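PDB 3E6E: alanine racemase from Enterococcus faecalis, which belongs to the alanine racemase family, whose chains join an N-terminal TIM barrel to a C-terminal, mainly beta domain. Local coordinates for residues E73-G78 with I98-S103; S251-V256 with P329-V334. The protein carries 1 engineered substitution. All blocks are in the same frame, centred on the assembly; numbering follows the deposited sequence.

Contact 1: residues E73-G78 with I98-S103; sequences ELREAG and IQYDLS
Arg75 reaches from helix 68-76 to the end of helix 94-99 and spends its guanidinium on main-chain oxygens. Its NE donates to Tyr100 O at 2.9 Å in a nearly straight bond (163°), with the acceptor lying in the guanidinium plane at its edge. NH2 of Arg75 gives a more bent bond to Asp101 O, 3.0 Å away, coming from above that carbonyl's plane, and adds a weak one to Tyr100 O. Because NH1 is bound to Val79 O and Asp81 O, just past the helix, all three nitrogens of the group have carbonyl partners, which should hold its rotation. The Asp101 carboxylate takes little part: it forms a salt bridge with Arg128, while its OD2 lies 4.2 Å from NH2 of Arg75. CB of Arg75 meets CD2 of Tyr100 at the ring edge, 3.4 Å away; beyond CG the bend at chi2 (-37°) turns the chain so that NE faces Tyr100 O. Leu102 adds an apolar contact, its CD2 3.9 Å from Arg75 NE. Both helices end in Schellman motifs, with Gly78 and Asp101 at positive phi, and Arg75 ties the second of these ends to the loop after the first. The chain then enters strand 103-106 beside strand 83-85: two consecutive helices on the outside of the parallel beta/alpha barrel, each turning back into its next strand.

Contact 2: residues S251-V256 with P329-V334; sequences SELIHV and PVVTLV. Engineered in segment 329-334: Pro329 (natural residue Ser).
Ser251 and Val331 each give an N-H to the other's carbonyl oxygen. Val331 N donates to Ser251 O at 2.6 Å, and Ser251 N returns a bond of 2.7 Å to Val331 O, forming an antiparallel hydrogen-bonded pair. The two bonds differ in shape: the one to Val331 O lies in the plane of its carbonyl, whereas the donor to Ser251 O stands 47° above that plane. Ser251 O also receives a CA-H...O contact from Val330. The next pair, Glu252 with Val330, is non-hydrogen-bonded, and beyond it Leu253 N makes a weak bond to Pro329 O at 3.3 Å. That same oxygen lies against CB of Glu252. Position 329 is an engineered proline, serine in the natural sequence.

Here strand 330-332 is added to strand 249-259 in the mixed sheet of the C-terminal domain; its other edge bonds to strand 298-301 through Thr332 and Leu300. Backbone bonding extends to Leu253 with Gly328 at one end and, at the other, to Leu333 with Leu249, where Leu333 and Val334 both face Leu249 in a classic beta bulge. Strand 277-282 is another neighbour of strand 249-259, with Thr281 bonded to the backbone of Ile254 and His255.

Two polar side chains have partners outside the pair. Ser251 OG bonds to Thr9 OG1, and His255 ND1 to Arg139 O of the second subunit. Apolar side chains pack beside the paired backbones. With CG2 anti to its own carbonyl carbon, Val331 brings that methyl to 3.9 Å from Leu253 CG, the two side chains meeting at about a right angle. Leu253 CD1 packs on Pro329 CD at 4.0 Å, and Leu333 CD1 comes to 4.1 Å from Ser251 CB.

In the fold
The two contacts illustrate how one chain is built from separate domains. Contact 1 lies in the N-terminal barrel and closes before contact 2 opens in the C-terminal beta domain; their centres are 40 Å apart and their nearest atoms about 22 Å. Neither includes a residue of the pockets holding d-[3-hydroxy-2-methyl-5-phosphonooxymethyl-pyridin-4-ylmethyl]-n,o-cycloserylamide. Contact 1 is linked to them through the barrel: Lys40 and Leu86 follow closely on strands 34-38 and 83-85, the latter beside Ser103. Contact 2 has a more direct tie across the dimer: His255 bonds to the main chain of Arg139 of the second subunit, a pocket residue. Val2 of that subunit packs on Glu73 of contact 1, so both meet the partner chain.

Contact 1: residues E73-G78 with I98-S103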
loop_
_atom_site.group_PDB
_atom_site.type_symbol
_atom_site.label_atom_id
_atom_site.label_comp_id
_atom_site.label_asym_id
_atom_site.label_seq_id
_atom_site.Cartn_x
_atom_site.Cartn_y
_atom_site.Cartn_z
ATOM N N GLU A 73 -11.751 -16.726 0.430
ATOM C CA GLU A 73 -10.392 -17.193 0.242
ATOM C C GLU A 73 -10.140 -18.271 1.281
ATOM O O GLU A 73 -9.671 -19.363 0.948
ATOM C CB GLU A 73 -9.386 -16.049 0.406
ATOM C CG GLU A 73 -7.930 -16.520 0.484
ATOM C CD GLU A 73 -6.914 -15.404 0.279
ATOM O OE1 GLU A 73 -6.596 -15.098 -0.891
ATOM O OE2 GLU A 73 -6.437 -14.833 1.285
ATOM N N LEU A 74 -10.479 -17.987 2.536
ATOM C CA LEU A 74 -10.266 -18.974 3.595
ATOM C C LEU A 74 -10.946 -20.309 3.304
ATOM O O LEU A 74 -10.399 -21.380 3.598
ATOM C CB LEU A 74 -10.756 -18.441 4.938
ATOM C CG LEU A 74 -9.928 -17.289 5.500
ATOM C CD1 LEU A 74 -10.447 -16.891 6.876
ATOM C CD2 LEU A 74 -8.470 -17.723 5.584
ATOM N N ARG A 75 -12.140 -20.250 2.730
ATOM C CA ARG A 75 -12.847 -21.472 2.421
ATOM C C ARG A 75 -12.138 -22.219 1.306
ATOM O O ARG A 75 -11.821 -23.403 1.451
ATOM C CB ARG A 75 -14.300 -21.183 2.029
ATOM C CG ARG A 75 -15.232 -20.885 3.207
ATOM C CD ARG A 75 -14.912 -21.734 4.435
ATOM N NE ARG A 75 -16.059 -21.830 5.336
ATOM C CZ ARG A 75 -15.988 -22.140 6.628
ATOM N NH1 ARG A 75 -14.811 -22.380 7.203
ATOM N NH2 ARG A 75 -17.102 -22.229 7.344
ATOM N N GLU A 76 -11.885 -21.523 0.199
ATOM C CA GLU A 76 -11.205 -22.128 -0.939
ATOM C C GLU A 76 -9.851 -22.705 -0.545
ATOM O O GLU A 76 -9.343 -23.616 -1.194
ATOM C CB GLU A 76 -11.026 -21.096 -2.054
ATOM C CG GLU A 76 -12.264 -20.902 -2.917
ATOM C CD GLU A 76 -12.157 -19.706 -3.847
ATOM O OE1 GLU A 76 -13.160 -19.394 -4.529
ATOM O OE2 GLU A 76 -11.077 -19.073 -3.899
ATOM N N ALA A 77 -9.284 -22.191 0.537
ATOM C CA ALA A 77 -7.984 -22.645 1.004
ATOM C C ALA A 77 -8.050 -23.937 1.790
ATOM O O ALA A 77 -7.021 -24.563 2.035
ATOM C CB ALA A 77 -7.326 -21.558 1.850
ATOM N N GLY A 78 -9.253 -24.328 2.205
ATOM C CA GLY A 78 -9.398 -25.557 2.964
ATOM C C GLY A 78 -9.642 -25.355 4.447
ATOM O O GLY A 78 -9.559 -26.297 5.222
ATOM N N ILE A 98 -24.459 -18.434 2.934
ATOM C CA ILE A 98 -24.986 -19.784 3.106
ATOM C C ILE A 98 -24.067 -20.766 2.375
ATOM O O ILE A 98 -23.738 -21.845 2.890
ATOM C CB ILE A 98 -26.439 -19.887 2.519
ATOM C CG1 ILE A 98 -27.390 -18.946 3.280
ATOM C CG2 ILE A 98 -26.944 -21.324 2.562
ATOM C CD1 ILE A 98 -27.520 -19.222 4.770
ATOM N N GLN A 99 -23.641 -20.379 1.176
ATOM C CA GLN A 99 -22.776 -21.228 0.369
ATOM C C GLN A 99 -21.493 -21.621 1.107
ATOM O O GLN A 99 -21.140 -22.802 1.163
ATOM C CB GLN A 99 -22.433 -20.523 -0.942
ATOM C CG GLN A 99 -22.045 -21.478 -2.066
ATOM C CD GLN A 99 -21.562 -20.757 -3.327
ATOM O OE1 GLN A 99 -22.238 -19.873 -3.861
ATOM N NE2 GLN A 99 -20.383 -21.146 -3.810
ATOM N N TYR A 100 -20.807 -20.642 1.691
ATOM C CA TYR A 100 -19.559 -20.909 2.408
ATOM C C TYR A 100 -19.725 -21.019 3.921
ATOM O O TYR A 100 -18.745 -20.931 4.658
ATOM C CB TYR A 100 -18.532 -19.808 2.102
ATOM C CG TYR A 100 -18.152 -19.698 0.640
ATOM C CD1 TYR A 100 -18.960 -19.017 -0.265
ATOM C CD2 TYR A 100 -17.001 -20.322 0.153
ATOM C CE1 TYR A 100 -18.634 -18.963 -1.619
ATOM C CE2 TYR A 100 -16.666 -20.278 -1.199
ATOM C CZ TYR A 100 -17.487 -19.602 -2.082
ATOM O OH TYR A 100 -17.179 -19.609 -3.433
ATOM N N ASP A 101 -20.959 -21.229 4.372
ATOM C CA ASP A 101 -21.291 -21.330 5.798
ATOM C C ASP A 101 -20.459 -20.365 6.609
ATOM O O ASP A 101 -19.703 -20.756 7.496
ATOM C CB ASP A 101 -21.076 -22.748 6.338
ATOM C CG ASP A 101 -21.685 -22.938 7.732
ATOM O OD1 ASP A 101 -22.926 -22.862 7.864
ATOM O OD2 ASP A 101 -20.923 -23.157 8.697
ATOM N N LEU A 102 -20.606 -19.088 6.304
ATOM C CA LEU A 102 -19.855 -18.071 7.007
ATOM C C LEU A 102 -20.723 -17.369 8.033
ATOM O O LEU A 102 -21.938 -17.253 7.871
ATOM C CB LEU A 102 -19.338 -17.050 6.008
ATOM C CG LEU A 102 -18.619 -17.686 4.827
ATOM C CD1 LEU A 102 -18.550 -16.697 3.691
ATOM C CD2 LEU A 102 -17.242 -18.141 5.259
ATOM N N SER A 103 -20.095 -16.911 9.101
ATOM C CA SER A 103 -20.817 -16.174 10.114
ATOM C C SER A 103 -20.726 -14.700 9.718
ATOM O O SER A 103 -19.689 -14.242 9.242
ATOM C CB SER A 103 -20.185 -16.406 11.475
ATOM O OG SER A 103 -20.287 -17.774 11.832
#

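Contact 2: residues S251-V256 with P329-V334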
loop_
_atom_site.group_PDB
_atom_site.type_symbol
_atom_site.label_atom_id
_atom_site.label_comp_id
_atom_site.label_asym_id
_atom_site.label_seq_id
_atom_site.Cartn_x
_atom_site.Cartn_y
_atom_site.Cartn_z
ATOM N N SER A 251 16.489 -6.292 1.717
ATOM C CA SER A 251 16.744 -5.947 0.327
ATOM C C SER A 251 18.254 -6.016 0.208
ATOM O O SER A 251 18.908 -6.658 1.036
ATOM C CB SER A 251 16.253 -4.535 0.014
ATOM O OG SER A 251 16.271 -4.295 -1.385
ATOM N N GLU A 252 18.819 -5.375 -0.807
ATOM C CA GLU A 252 20.271 -5.380 -0.950
ATOM C C GLU A 252 20.780 -4.289 -1.873
ATOM O O GLU A 252 20.069 -3.819 -2.759
ATOM C CB GLU A 252 20.766 -6.754 -1.435
ATOM C CG GLU A 252 20.473 -7.085 -2.884
ATOM C CD GLU A 252 20.818 -8.534 -3.229
ATOM O OE1 GLU A 252 20.969 -8.860 -4.431
ATOM O OE2 GLU A 252 20.929 -9.352 -2.291
ATOM N N LEU A 253 22.027 -3.893 -1.634
ATOM C CA LEU A 253 22.703 -2.867 -2.410
ATOM C C LEU A 253 22.829 -3.286 -3.865
ATOM O O LEU A 253 23.359 -4.352 -4.161
ATOM C CB LEU A 253 24.089 -2.632 -1.828
ATOM C CG LEU A 253 24.092 -1.955 -0.465
ATOM C CD1 LEU A 253 25.483 -1.949 0.103
ATOM C CD2 LEU A 253 23.553 -0.545 -0.604
ATOM N N ILE A 254 22.328 -2.450 -4.766
ATOM C CA ILE A 254 22.400 -2.738 -6.191
ATOM C C ILE A 254 23.308 -1.723 -6.893
ATOM O O ILE A 254 23.654 -1.896 -8.060
ATOM C CB ILE A 254 20.991 -2.717 -6.852
ATOM C CG1 ILE A 254 20.374 -1.323 -6.758
ATOM C CG2 ILE A 254 20.074 -3.718 -6.155
ATOM C CD1 ILE A 254 19.056 -1.217 -7.491
ATOM N N HIS A 255 23.690 -0.668 -6.174
ATOM C CA HIS A 255 24.569 0.374 -6.708
ATOM C C HIS A 255 25.394 1.010 -5.588
ATOM O O HIS A 255 24.867 1.302 -4.507
ATOM C CB HIS A 255 23.767 1.473 -7.404
ATOM C CG HIS A 255 24.610 2.411 -8.213
ATOM N ND1 HIS A 255 24.339 3.760 -8.318
ATOM C CD2 HIS A 255 25.690 2.186 -9.001
ATOM C CE1 HIS A 255 25.212 4.324 -9.133
ATOM N NE2 HIS A 255 26.043 3.391 -9.561
ATOM N N VAL A 256 26.682 1.226 -5.851
ATOM C CA VAL A 256 27.580 1.822 -4.870
ATOM C C VAL A 256 28.529 2.804 -5.551
ATOM O O VAL A 256 29.130 2.501 -6.581
ATOM C CB VAL A 256 28.435 0.754 -4.166
ATOM C CG1 VAL A 256 29.334 1.412 -3.124
ATOM C CG2 VAL A 256 27.547 -0.304 -3.532
ATOM N N PRO A 329 25.676 -6.774 -0.632
ATOM C CA PRO A 329 25.456 -7.036 0.794
ATOM C C PRO A 329 23.963 -6.891 1.128
ATOM O O PRO A 329 23.264 -6.075 0.516
ATOM C CB PRO A 329 26.305 -5.965 1.477
ATOM C CG PRO A 329 27.404 -5.718 0.499
ATOM C CD PRO A 329 26.663 -5.697 -0.818
ATOM N N VAL A 330 23.475 -7.674 2.087
ATOM C CA VAL A 330 22.059 -7.605 2.464
ATOM C C VAL A 330 21.683 -6.330 3.205
ATOM O O VAL A 330 22.360 -5.915 4.147
ATOM C CB VAL A 330 21.637 -8.790 3.361
ATOM C CG1 VAL A 330 20.187 -8.602 3.819
ATOM C CG2 VAL A 330 21.786 -10.101 2.606
ATOM N N VAL A 331 20.599 -5.704 2.769
ATOM C CA VAL A 331 20.137 -4.506 3.429
ATOM C C VAL A 331 18.959 -4.878 4.304
ATOM O O VAL A 331 17.923 -5.354 3.817
ATOM C CB VAL A 331 19.698 -3.435 2.427
ATOM C CG1 VAL A 331 18.982 -2.299 3.160
ATOM C CG2 VAL A 331 20.927 -2.894 1.689
ATOM N N THR A 332 19.125 -4.669 5.603
ATOM C CA THR A 332 18.084 -4.979 6.559
ATOM C C THR A 332 17.279 -3.749 6.987
ATOM O O THR A 332 17.780 -2.880 7.705
ATOM C CB THR A 332 18.690 -5.636 7.788
ATOM O OG1 THR A 332 19.498 -6.750 7.375
ATOM C CG2 THR A 332 17.584 -6.111 8.730
ATOM N N LEU A 333 16.029 -3.679 6.539
ATOM C CA LEU A 333 15.166 -2.563 6.891
ATOM C C LEU A 333 14.349 -2.849 8.157
ATOM O O LEU A 333 14.151 -1.963 8.992
ATOM C CB LEU A 333 14.239 -2.216 5.722
ATOM C CG LEU A 333 14.926 -1.616 4.481
ATOM C CD1 LEU A 333 15.599 -2.705 3.666
ATOM C CD2 LEU A 333 13.908 -0.906 3.629
ATOM N N VAL A 334 13.876 -4.081 8.304
ATOM C CA VAL A 334 13.102 -4.456 9.481
ATOM C C VAL A 334 13.616 -5.798 9.989
ATOM O O VAL A 334 13.515 -6.808 9.302
ATOM C CB VAL A 334 11.595 -4.561 9.138
ATOM C CG1 VAL A 334 10.812 -4.998 10.358
ATOM C CG2 VAL A 334 11.087 -3.224 8.638
#